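Local structure of protein archease (Thermotoga maritima, 1J5U) at residues R40-L44 against A85-I89; E47-T53 against R101-E107; K56-L62 against N94-F100. The protein probably activates the tRNA-splicing ligase RtcB by promoting its guanylylation, binds calcium, and may also act as a chaperone in DNA or RNA processing. All blocks are in the same frame, centred on the assembly; numbering follows the deposited sequence.

Contact 1. Residues R40-L44 against A85-I89; sequences RNILL and APWRI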
loop_
_atom_site.group_PDB
_atom_site.type_symbol
_atom_site.label_atom_id
_atom_site.label_comp_id
_atom_site.label_asym_id
_atom_site.label_seq_id
_atom_site.Cartn_x
_atom_site.Cartn_y
_atom_site.Cartn_z
ATOM N N ARG A 40 -0.054 -3.675 2.615
ATOM C CA ARG A 40 -0.269 -3.229 3.984
ATOM C C ARG A 40 1.048 -3.350 4.784
ATOM O O ARG A 40 1.461 -2.413 5.463
ATOM C CB ARG A 40 -1.338 -4.091 4.678
ATOM C CG ARG A 40 -1.418 -3.843 6.202
ATOM C CD ARG A 40 -2.078 -5.041 6.928
ATOM N NE ARG A 40 -1.234 -6.222 6.782
ATOM C CZ ARG A 40 -1.651 -7.479 6.915
ATOM N NH1 ARG A 40 -2.923 -7.728 7.219
ATOM N NH2 ARG A 40 -0.812 -8.487 6.684
ATOM N N ASN A 41 1.674 -4.526 4.733
ATOM C CA ASN A 41 2.929 -4.736 5.451
ATOM C C ASN A 41 3.971 -3.666 5.103
ATOM O O ASN A 41 4.648 -3.153 5.986
ATOM C CB ASN A 41 3.497 -6.139 5.148
ATOM C CG ASN A 41 2.649 -7.245 5.738
ATOM O OD1 ASN A 41 1.818 -6.995 6.612
ATOM N ND2 ASN A 41 2.858 -8.481 5.273
ATOM N N ILE A 42 4.087 -3.332 3.824
ATOM C CA ILE A 42 5.038 -2.324 3.367
ATOM C C ILE A 42 4.757 -0.955 3.997
ATOM O O ILE A 42 5.675 -0.305 4.519
ATOM C CB ILE A 42 5.012 -2.188 1.809
ATOM C CG1 ILE A 42 5.602 -3.456 1.155
ATOM C CG2 ILE A 42 5.802 -0.932 1.371
ATOM C CD1 ILE A 42 5.526 -3.464 -0.372
ATOM N N LEU A 43 3.488 -0.528 3.956
ATOM C CA LEU A 43 3.082 0.757 4.521
ATOM C C LEU A 43 3.427 0.889 6.014
ATOM O O LEU A 43 3.991 1.906 6.447
ATOM C CB LEU A 43 1.557 0.985 4.300
ATOM C CG LEU A 43 1.080 1.163 2.845
ATOM C CD1 LEU A 43 -0.448 1.353 2.821
ATOM C CD2 LEU A 43 1.771 2.390 2.202
ATOM N N LEU A 44 3.107 -0.137 6.793
ATOM C CA LEU A 44 3.380 -0.148 8.238
ATOM C C LEU A 44 4.884 -0.162 8.551
ATOM O O LEU A 44 5.366 0.554 9.437
ATOM C CB LEU A 44 2.755 -1.389 8.877
ATOM C CG LEU A 44 1.229 -1.480 8.773
ATOM C CD1 LEU A 44 0.731 -2.786 9.382
ATOM C CD2 LEU A 44 0.630 -0.289 9.487
ATOM N N ALA A 85 -4.371 3.262 10.179
ATOM C CA ALA A 85 -3.569 2.348 9.376
ATOM C C ALA A 85 -4.241 0.993 9.125
ATOM O O ALA A 85 -4.877 0.429 10.018
ATOM C CB ALA A 85 -2.207 2.140 10.044
ATOM N N PRO A 86 -4.127 0.472 7.891
ATOM C CA PRO A 86 -4.731 -0.830 7.576
ATOM C C PRO A 86 -4.068 -1.890 8.464
ATOM O O PRO A 86 -2.848 -1.921 8.610
ATOM C CB PRO A 86 -4.423 -1.006 6.083
ATOM C CG PRO A 86 -3.091 -0.242 5.921
ATOM C CD PRO A 86 -3.407 1.026 6.722
ATOM N N TRP A 87 -4.867 -2.765 9.057
ATOM C CA TRP A 87 -4.327 -3.774 9.958
ATOM C C TRP A 87 -4.695 -5.212 9.589
ATOM O O TRP A 87 -3.822 -6.097 9.488
ATOM C CB TRP A 87 -4.785 -3.445 11.395
ATOM C CG TRP A 87 -4.431 -4.480 12.425
ATOM C CD1 TRP A 87 -3.180 -4.943 12.744
ATOM C CD2 TRP A 87 -5.342 -5.170 13.281
ATOM N NE1 TRP A 87 -3.263 -5.880 13.744
ATOM C CE2 TRP A 87 -4.579 -6.040 14.093
ATOM C CE3 TRP A 87 -6.734 -5.137 13.442
ATOM C CZ2 TRP A 87 -5.161 -6.873 15.056
ATOM C CZ3 TRP A 87 -7.319 -5.968 14.404
ATOM C CH2 TRP A 87 -6.528 -6.824 15.199
ATOM N N ARG A 88 -5.989 -5.455 9.397
ATOM C CA ARG A 88 -6.446 -6.787 9.036
ATOM C C ARG A 88 -7.333 -6.730 7.801
ATOM O O ARG A 88 -7.965 -5.713 7.527
ATOM C CB ARG A 88 -7.203 -7.425 10.206
ATOM C CG ARG A 88 -6.275 -7.861 11.348
ATOM C CD ARG A 88 -5.496 -9.125 10.967
ATOM N NE ARG A 88 -4.458 -9.483 11.935
ATOM C CZ ARG A 88 -3.222 -8.984 11.937
ATOM N NH1 ARG A 88 -2.854 -8.093 11.021
ATOM N NH2 ARG A 88 -2.347 -9.382 12.853
ATOM N N ILE A 89 -7.353 -7.826 7.059
ATOM C CA ILE A 89 -8.147 -7.912 5.849
ATOM C C ILE A 89 -8.922 -9.215 5.872
ATOM O O ILE A 89 -8.354 -10.299 6.088
ATOM C CB ILE A 89 -7.261 -7.868 4.591
ATOM C CG1 ILE A 89 -6.359 -6.622 4.644
ATOM C CG2 ILE A 89 -8.159 -7.855 3.337
ATOM C CD1 ILE A 89 -5.236 -6.615 3.614
HETATM O O HOH W 1 -5.068 -9.674 7.383
#
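R40 runs past P86 to W87 on the strand. Its CG is anti to the backbone N (chi1 169°), which carries the chain over the strand backbone, with CG 3.4 Å from P86 O. The R40 chain and the P86 ring run past each other in opposite directions. A bend at chi3 turns the guanidinium, and R40 NH1 ends 2.9 Å from W87 O. W87 O accepts a hydrogen bond of 2.7 Å from R88 NH1. The two NH1 atoms of R40 and R88 are therefore only 3.8 Å apart, with that of R88 over one face of the R40 guanidinium. The planes of the two groups are 59° apart. A water links R40 NH1 to I89 N. N41 limits rotation of the R40 group: its OD1 accepts from both NE and NH2 of R40, in the guanidinium plane. L43 adds a loose apolar touch, CD1 to P86 CG at 4.4 Å. L44 reaches further along the strand, its CD2 3.8 Å from A85 CB. L44 CD1 is 3.8 Å from P86 O, and this buried carbonyl oxygen has no polar partner in the model. The helix segment runs at 140° to the strand, their axes 8.6 Å apart. W76 of helix 66-81 touches R40, L43, P86 and I89, so a second helix shares this packing. Strand 84-92 is hydrogen-bonded to strand 95-105, and W87 and R88 both face T99 there, a classic beta bulge.

Contact 2. Residues E47-T53 against R101-E107; sequences EGIVLDT and RKIRKKE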
loop_
_atom_site.group_PDB
_atom_site.type_symbol
_atom_site.label_atom_id
_atom_site.label_comp_id
_atom_site.label_asym_id
_atom_site.label_seq_id
_atom_site.Cartn_x
_atom_site.Cartn_y
_atom_site.Cartn_z
ATOM N N GLU A 47 6.737 3.153 7.066
ATOM C CA GLU A 47 6.400 4.328 7.863
ATOM C C GLU A 47 6.676 4.171 9.358
ATOM O O GLU A 47 6.536 5.125 10.114
ATOM C CB GLU A 47 4.938 4.700 7.650
ATOM C CG GLU A 47 4.619 5.106 6.215
ATOM C CD GLU A 47 3.400 5.997 6.151
ATOM O OE1 GLU A 47 2.557 5.897 7.068
ATOM O OE2 GLU A 47 3.271 6.789 5.197
ATOM N N GLY A 48 7.083 2.980 9.769
ATOM C CA GLY A 48 7.374 2.709 11.169
ATOM C C GLY A 48 6.173 2.984 12.062
ATOM O O GLY A 48 6.299 3.502 13.177
ATOM N N ILE A 49 4.992 2.629 11.562
ATOM C CA ILE A 49 3.755 2.862 12.283
ATOM C C ILE A 49 3.600 1.995 13.520
ATOM O O ILE A 49 3.854 0.797 13.491
ATOM C CB ILE A 49 2.535 2.650 11.325
ATOM C CG1 ILE A 49 2.543 3.748 10.271
ATOM C CG2 ILE A 49 1.212 2.657 12.103
ATOM C CD1 ILE A 49 1.599 3.522 9.096
ATOM N N VAL A 50 3.208 2.623 14.618
ATOM C CA VAL A 50 2.967 1.908 15.870
ATOM C C VAL A 50 1.466 2.095 16.065
ATOM O O VAL A 50 0.946 3.210 15.950
ATOM C CB VAL A 50 3.752 2.523 17.066
ATOM C CG1 VAL A 50 3.481 1.722 18.340
ATOM C CG2 VAL A 50 5.247 2.508 16.770
ATOM N N LEU A 51 0.766 1.007 16.347
ATOM C CA LEU A 51 -0.684 1.074 16.479
ATOM C C LEU A 51 -1.289 1.168 17.874
ATOM O O LEU A 51 -0.768 0.607 18.831
ATOM C CB LEU A 51 -1.309 -0.140 15.776
ATOM C CG LEU A 51 -0.971 -0.374 14.301
ATOM C CD1 LEU A 51 -1.618 -1.666 13.836
ATOM C CD2 LEU A 51 -1.460 0.794 13.476
ATOM N N ASP A 52 -2.399 1.890 17.971
ATOM C CA ASP A 52 -3.142 1.975 19.221
ATOM C C ASP A 52 -4.167 0.845 19.067
ATOM O O ASP A 52 -4.097 0.069 18.106
ATOM C CB ASP A 52 -3.860 3.317 19.377
ATOM C CG ASP A 52 -3.026 4.355 20.136
ATOM O OD1 ASP A 52 -2.297 3.970 21.076
ATOM O OD2 ASP A 52 -3.117 5.563 19.808
ATOM N N THR A 53 -5.131 0.758 19.978
ATOM C CA THR A 53 -6.108 -0.322 19.919
ATOM C C THR A 53 -7.426 -0.022 19.223
ATOM O O THR A 53 -8.078 -0.940 18.736
ATOM C CB THR A 53 -6.438 -0.811 21.324
ATOM O OG1 THR A 53 -7.040 0.264 22.052
ATOM C CG2 THR A 53 -5.173 -1.254 22.042
ATOM N N ARG A 101 -6.466 0.350 12.393
ATOM C CA ARG A 101 -6.203 0.611 13.806
ATOM C C ARG A 101 -5.642 2.025 13.907
ATOM O O ARG A 101 -4.967 2.513 12.986
ATOM C CB ARG A 101 -5.255 -0.425 14.413
ATOM C CG ARG A 101 -6.006 -1.656 14.935
ATOM C CD ARG A 101 -5.073 -2.723 15.488
ATOM N NE ARG A 101 -4.349 -2.271 16.671
ATOM C CZ ARG A 101 -3.461 -3.004 17.343
ATOM N NH1 ARG A 101 -3.179 -4.240 16.955
ATOM N NH2 ARG A 101 -2.846 -2.494 18.401
ATOM N N LYS A 102 -5.972 2.704 15.005
ATOM C CA LYS A 102 -5.520 4.064 15.209
ATOM C C LYS A 102 -4.010 4.062 15.333
ATOM O O LYS A 102 -3.436 3.219 16.008
ATOM C CB LYS A 102 -6.141 4.654 16.479
ATOM C CG LYS A 102 -5.950 6.134 16.608
ATOM C CD LYS A 102 -6.659 6.871 15.470
ATOM C CE LYS A 102 -6.301 8.357 15.477
ATOM N NZ LYS A 102 -6.978 9.104 14.395
ATOM N N ILE A 103 -3.376 5.011 14.663
ATOM C CA ILE A 103 -1.925 5.125 14.691
ATOM C C ILE A 103 -1.479 5.814 15.976
ATOM O O ILE A 103 -1.888 6.941 16.248
ATOM C CB ILE A 103 -1.450 5.948 13.486
ATOM C CG1 ILE A 103 -1.749 5.169 12.205
ATOM C CG2 ILE A 103 0.006 6.344 13.647
ATOM C CD1 ILE A 103 -1.447 5.950 10.933
ATOM N N ARG A 104 -0.672 5.131 16.782
ATOM C CA ARG A 104 -0.179 5.746 18.007
ATOM C C ARG A 104 0.895 6.744 17.565
ATOM O O ARG A 104 0.812 7.934 17.852
ATOM C CB ARG A 104 0.428 4.706 18.942
ATOM C CG ARG A 104 0.736 5.264 20.334
ATOM C CD ARG A 104 1.421 4.230 21.206
ATOM N NE ARG A 104 0.628 3.014 21.335
ATOM C CZ ARG A 104 1.115 1.847 21.749
ATOM N NH1 ARG A 104 2.401 1.745 22.073
ATOM N NH2 ARG A 104 0.323 0.781 21.828
ATOM N N LYS A 105 1.894 6.247 16.845
ATOM C CA LYS A 105 2.958 7.106 16.339
ATOM C C LYS A 105 3.605 6.517 15.092
ATOM O O LYS A 105 3.431 5.332 14.784
ATOM C CB LYS A 105 4.022 7.343 17.420
ATOM C CG LYS A 105 4.633 6.080 18.002
ATOM C CD LYS A 105 5.810 6.431 18.913
ATOM C CE LYS A 105 6.302 5.214 19.688
ATOM N NZ LYS A 105 5.247 4.688 20.615
ATOM N N LYS A 106 4.340 7.366 14.377
ATOM C CA LYS A 106 5.041 6.978 13.158
ATOM C C LYS A 106 6.507 7.384 13.275
ATOM O O LYS A 106 6.832 8.398 13.891
ATOM C CB LYS A 106 4.438 7.664 11.934
ATOM C CG LYS A 106 3.012 7.284 11.635
ATOM C CD LYS A 106 2.627 7.672 10.210
ATOM C CE LYS A 106 2.807 9.155 9.962
ATOM N NZ LYS A 106 2.345 9.531 8.608
ATOM N N GLU A 107 7.383 6.585 12.679
ATOM C CA GLU A 107 8.822 6.829 12.714
ATOM C C GLU A 107 9.391 6.246 11.434
ATOM O O GLU A 107 9.742 5.070 11.388
ATOM C CB GLU A 107 9.458 6.104 13.910
ATOM C CG GLU A 107 8.570 6.050 15.152
ATOM C CD GLU A 107 8.703 4.739 15.917
ATOM O OE1 GLU A 107 8.585 3.659 15.284
ATOM O OE2 GLU A 107 8.912 4.792 17.150
HETATM O O HOH W 2 3.212 9.336 5.947
#
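R101 and L51 cross at about a right angle, with L51 CB over one face of the R101 guanidinium. The edge of the same group grips D52 O side-on. R101 NE bonds to D52 O at 2.8 Å, in the carbonyl plane. R101 NH2 reaches D52 O at 2.9 Å from above that plane. R104 repeats the theme with different atoms. V50 CG1 lies over one face of its guanidinium, and D52 OD1 is at the edge. The salt bridge from R104 NE to D52 OD1 is 3.1 Å long. It meets the carboxylate from above, and the two flat groups are 36° apart. With chi1 at -170°, R104 CG sits beside its own carbonyl carbon and the chain crosses D52 at about a right angle. These side chains belong to a short antiparallel pairing of strands 50-52 and 95-105. A classic beta bulge interrupts it, with R104 and K105 both facing V50. V50 N bonds to K105 O at 2.7 Å, and R104 N to V50 O at 2.6 Å. The K105 chain runs beside V50, pointing the same way. I49 CG2 packs at 3.9 Å on I103 CG1, next to A85 and I80. K106 lies alongside I49 and E47. Its NZ is 4.0 Å from E47 OE1, a long salt bridge, and a water joins NZ to E47 OE2. I111 N also bonds to E47 OE2. G48 ends helix 32-47 in a Schellman motif, and E107 N bonds to E47 O at 3.1 Å.

Contact 3. Residues K56-L62 against N94-F100; sequences KEKMYPL and NELKVTF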
loop_
_atom_site.group_PDB
_atom_site.type_symbol
_atom_site.label_atom_id
_atom_site.label_comp_id
_atom_site.label_asym_id
_atom_site.label_seq_id
_atom_site.Cartn_x
_atom_site.Cartn_y
_atom_site.Cartn_z
ATOM N N LYS A 56 -11.487 0.653 13.254
ATOM C CA LYS A 56 -12.415 1.261 12.315
ATOM C C LYS A 56 -12.381 0.357 11.079
ATOM O O LYS A 56 -11.328 -0.216 10.762
ATOM C CB LYS A 56 -11.911 2.667 11.995
ATOM C CG LYS A 56 -12.388 3.277 10.722
ATOM C CD LYS A 56 -11.872 4.703 10.603
ATOM C CE LYS A 56 -11.530 5.033 9.163
ATOM N NZ LYS A 56 -11.617 6.492 8.889
ATOM N N GLU A 57 -13.502 0.210 10.379
ATOM C CA GLU A 57 -13.491 -0.653 9.209
ATOM C C GLU A 57 -14.143 -0.055 7.961
ATOM O O GLU A 57 -15.088 0.731 8.045
ATOM C CB GLU A 57 -14.151 -2.000 9.558
ATOM C CG GLU A 57 -13.562 -2.669 10.778
ATOM C CD GLU A 57 -14.270 -3.954 11.168
ATOM O OE1 GLU A 57 -15.522 -3.999 11.221
ATOM O OE2 GLU A 57 -13.558 -4.923 11.454
ATOM N N LYS A 58 -13.634 -0.453 6.795
ATOM C CA LYS A 58 -14.155 0.003 5.514
ATOM C C LYS A 58 -14.175 -1.186 4.571
ATOM O O LYS A 58 -13.440 -2.161 4.777
ATOM C CB LYS A 58 -13.271 1.104 4.913
ATOM C CG LYS A 58 -13.161 2.336 5.780
ATOM C CD LYS A 58 -12.223 3.367 5.166
ATOM C CE LYS A 58 -12.831 4.004 3.923
ATOM N NZ LYS A 58 -11.944 5.116 3.391
HETATM N N MSE A 59 -15.018 -1.093 3.547
HETATM C CA MSE A 59 -15.158 -2.136 2.545
HETATM C C MSE A 59 -14.483 -1.703 1.240
HETATM O O MSE A 59 -14.507 -0.527 0.869
HETATM C CB MSE A 59 -16.635 -2.404 2.214
HETATM C CG MSE A 59 -17.509 -2.892 3.350
HETATM SE SE MSE A 59 -16.989 -4.588 4.137
HETATM C CE MSE A 59 -16.591 -5.512 2.588
ATOM N N TYR A 60 -13.902 -2.670 0.551
ATOM C CA TYR A 60 -13.278 -2.428 -0.740
ATOM C C TYR A 60 -13.705 -3.557 -1.654
ATOM O O TYR A 60 -13.903 -4.685 -1.211
ATOM C CB TYR A 60 -11.750 -2.423 -0.615
ATOM C CG TYR A 60 -11.236 -1.296 0.215
ATOM C CD1 TYR A 60 -11.040 -0.036 -0.342
ATOM C CD2 TYR A 60 -10.956 -1.476 1.565
ATOM C CE1 TYR A 60 -10.581 1.013 0.418
ATOM C CE2 TYR A 60 -10.495 -0.419 2.346
ATOM C CZ TYR A 60 -10.313 0.821 1.760
ATOM O OH TYR A 60 -9.877 1.866 2.522
ATOM N N PRO A 61 -13.878 -3.265 -2.946
ATOM C CA PRO A 61 -14.279 -4.321 -3.869
ATOM C C PRO A 61 -13.144 -5.326 -4.098
ATOM O O PRO A 61 -11.966 -4.946 -4.242
ATOM C CB PRO A 61 -14.636 -3.549 -5.138
ATOM C CG PRO A 61 -13.710 -2.355 -5.064
ATOM C CD PRO A 61 -13.846 -1.954 -3.615
ATOM N N LEU A 62 -13.491 -6.606 -4.113
ATOM C CA LEU A 62 -12.495 -7.633 -4.349
ATOM C C LEU A 62 -12.488 -7.821 -5.864
ATOM O O LEU A 62 -13.191 -8.668 -6.407
ATOM C CB LEU A 62 -12.875 -8.933 -3.631
ATOM C CG LEU A 62 -11.932 -10.140 -3.749
ATOM C CD1 LEU A 62 -10.525 -9.746 -3.489
ATOM C CD2 LEU A 62 -12.362 -11.215 -2.756
ATOM N N ASN A 94 -17.560 -10.909 -2.587
ATOM C CA ASN A 94 -16.679 -10.374 -3.609
ATOM C C ASN A 94 -16.150 -9.006 -3.174
ATOM O O ASN A 94 -15.913 -8.113 -3.988
ATOM C CB ASN A 94 -17.416 -10.303 -4.959
ATOM C CG ASN A 94 -18.562 -9.306 -4.962
ATOM O OD1 ASN A 94 -19.089 -8.941 -3.920
ATOM N ND2 ASN A 94 -18.957 -8.868 -6.157
ATOM N N GLU A 95 -15.971 -8.863 -1.864
ATOM C CA GLU A 95 -15.459 -7.631 -1.280
ATOM C C GLU A 95 -14.494 -7.932 -0.155
ATOM O O GLU A 95 -14.465 -9.040 0.357
ATOM C CB GLU A 95 -16.568 -6.806 -0.685
ATOM C CG GLU A 95 -17.593 -6.316 -1.655
ATOM C CD GLU A 95 -18.651 -5.560 -0.921
ATOM O OE1 GLU A 95 -18.507 -4.318 -0.785
ATOM O OE2 GLU A 95 -19.608 -6.223 -0.455
ATOM N N LEU A 96 -13.713 -6.928 0.228
ATOM C CA LEU A 96 -12.772 -7.099 1.316
ATOM C C LEU A 96 -13.072 -6.120 2.433
ATOM O O LEU A 96 -13.199 -4.910 2.197
ATOM C CB LEU A 96 -11.346 -6.869 0.823
ATOM C CG LEU A 96 -10.882 -7.848 -0.254
ATOM C CD1 LEU A 96 -9.557 -7.310 -0.813
ATOM C CD2 LEU A 96 -10.694 -9.263 0.335
ATOM N N LYS A 97 -13.201 -6.650 3.642
ATOM C CA LYS A 97 -13.429 -5.817 4.816
ATOM C C LYS A 97 -12.063 -5.582 5.450
ATOM O O LYS A 97 -11.370 -6.521 5.879
ATOM C CB LYS A 97 -14.349 -6.500 5.831
ATOM C CG LYS A 97 -14.404 -5.768 7.162
ATOM C CD LYS A 97 -15.179 -6.545 8.245
ATOM C CE LYS A 97 -16.671 -6.367 8.143
ATOM N NZ LYS A 97 -17.382 -6.989 9.333
ATOM N N VAL A 98 -11.678 -4.316 5.488
ATOM C CA VAL A 98 -10.396 -3.915 6.047
ATOM C C VAL A 98 -10.575 -3.279 7.422
ATOM O O VAL A 98 -11.329 -2.323 7.577
ATOM C CB VAL A 98 -9.700 -2.905 5.093
ATOM C CG1 VAL A 98 -8.388 -2.361 5.729
ATOM C CG2 VAL A 98 -9.403 -3.604 3.769
ATOM N N THR A 99 -9.909 -3.836 8.423
ATOM C CA THR A 99 -9.971 -3.264 9.757
ATOM C C THR A 99 -8.726 -2.385 9.905
ATOM O O THR A 99 -7.600 -2.851 9.684
ATOM C CB THR A 99 -9.923 -4.347 10.853
ATOM O OG1 THR A 99 -10.956 -5.325 10.630
ATOM C CG2 THR A 99 -10.136 -3.705 12.242
ATOM N N PHE A 100 -8.938 -1.114 10.232
ATOM C CA PHE A 100 -7.851 -0.179 10.461
ATOM C C PHE A 100 -7.667 -0.026 11.971
ATOM O O PHE A 100 -8.597 -0.287 12.743
ATOM C CB PHE A 100 -8.185 1.201 9.886
ATOM C CG PHE A 100 -8.317 1.231 8.396
ATOM C CD1 PHE A 100 -9.487 0.787 7.772
ATOM C CD2 PHE A 100 -7.288 1.735 7.617
ATOM C CE1 PHE A 100 -9.630 0.854 6.396
ATOM C CE2 PHE A 100 -7.412 1.805 6.233
ATOM C CZ PHE A 100 -8.584 1.367 5.616
HETATM O O HOH W 3 -16.851 -6.211 11.904
#
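Strands 54-61 and 95-105 form a regular antiparallel pair in the four-stranded antiparallel sheet. K56 and F100, K58 and V98, and Y60 and L96 are hydrogen-bonded pairs. F100 N to K56 O is a short bond of 2.6 Å. The last rung, L62 N to N94 O, is 2.9 Å. E57, M59, K97 and T99 share one face. There E57 runs beside T99, and OG1 of T99 donates to E57 OE2 at 2.8 Å, on the anti side of the carboxylate. The other oxygen, E57 OE1, makes a long salt bridge of 4.0 Å to K97 NZ, with a water bridging the two. The selenium of selenomethionine M59 rests 3.7 Å from K97 CB, because the M59 chain bends at chi2 and chi3. The opposite face turns to helix 66-81. Y60 CD2 packs 3.4 Å from V98 CG2. The Y60 and F100 side chains come from opposite directions and meet at their ring edges, F100 CZ 3.4 Å from Y60 OH. V98 CG1 sits over one face of the F100 ring. L62 CD1 meets L96 CD1 at 3.7 Å, where both residues touch Y32 of helix 32-47. Y60 OH bonds to D75, while K58 pairs with D75 and E79, and K56 with E79. K56 and K58 would probably stabilise the ionised D75 and E79, and the D75 carboxylate would probably polarise the Y60 hydroxyl.

How the contacts relate
From the N terminus, helix 32-47 supplies the first side of contact 1. The chain then leaves it for strand 50-52 of contact 2 and strand 54-61 of contact 3. Helix 66-81 follows. Contact 1 closes first, at 85-89 on strand 84-92. After the turn, strand 95-105 closes contact 3 with its first half and contact 2 with its second. Contact 3 is nested inside contact 2, and contact 1 crosses both. Strand 95-105 is shared by contacts 2 and 3, and it is the neighbour of strand 84-92 of contact 1 in the sheet. Contact 1 packs helix 32-47 against this sheet.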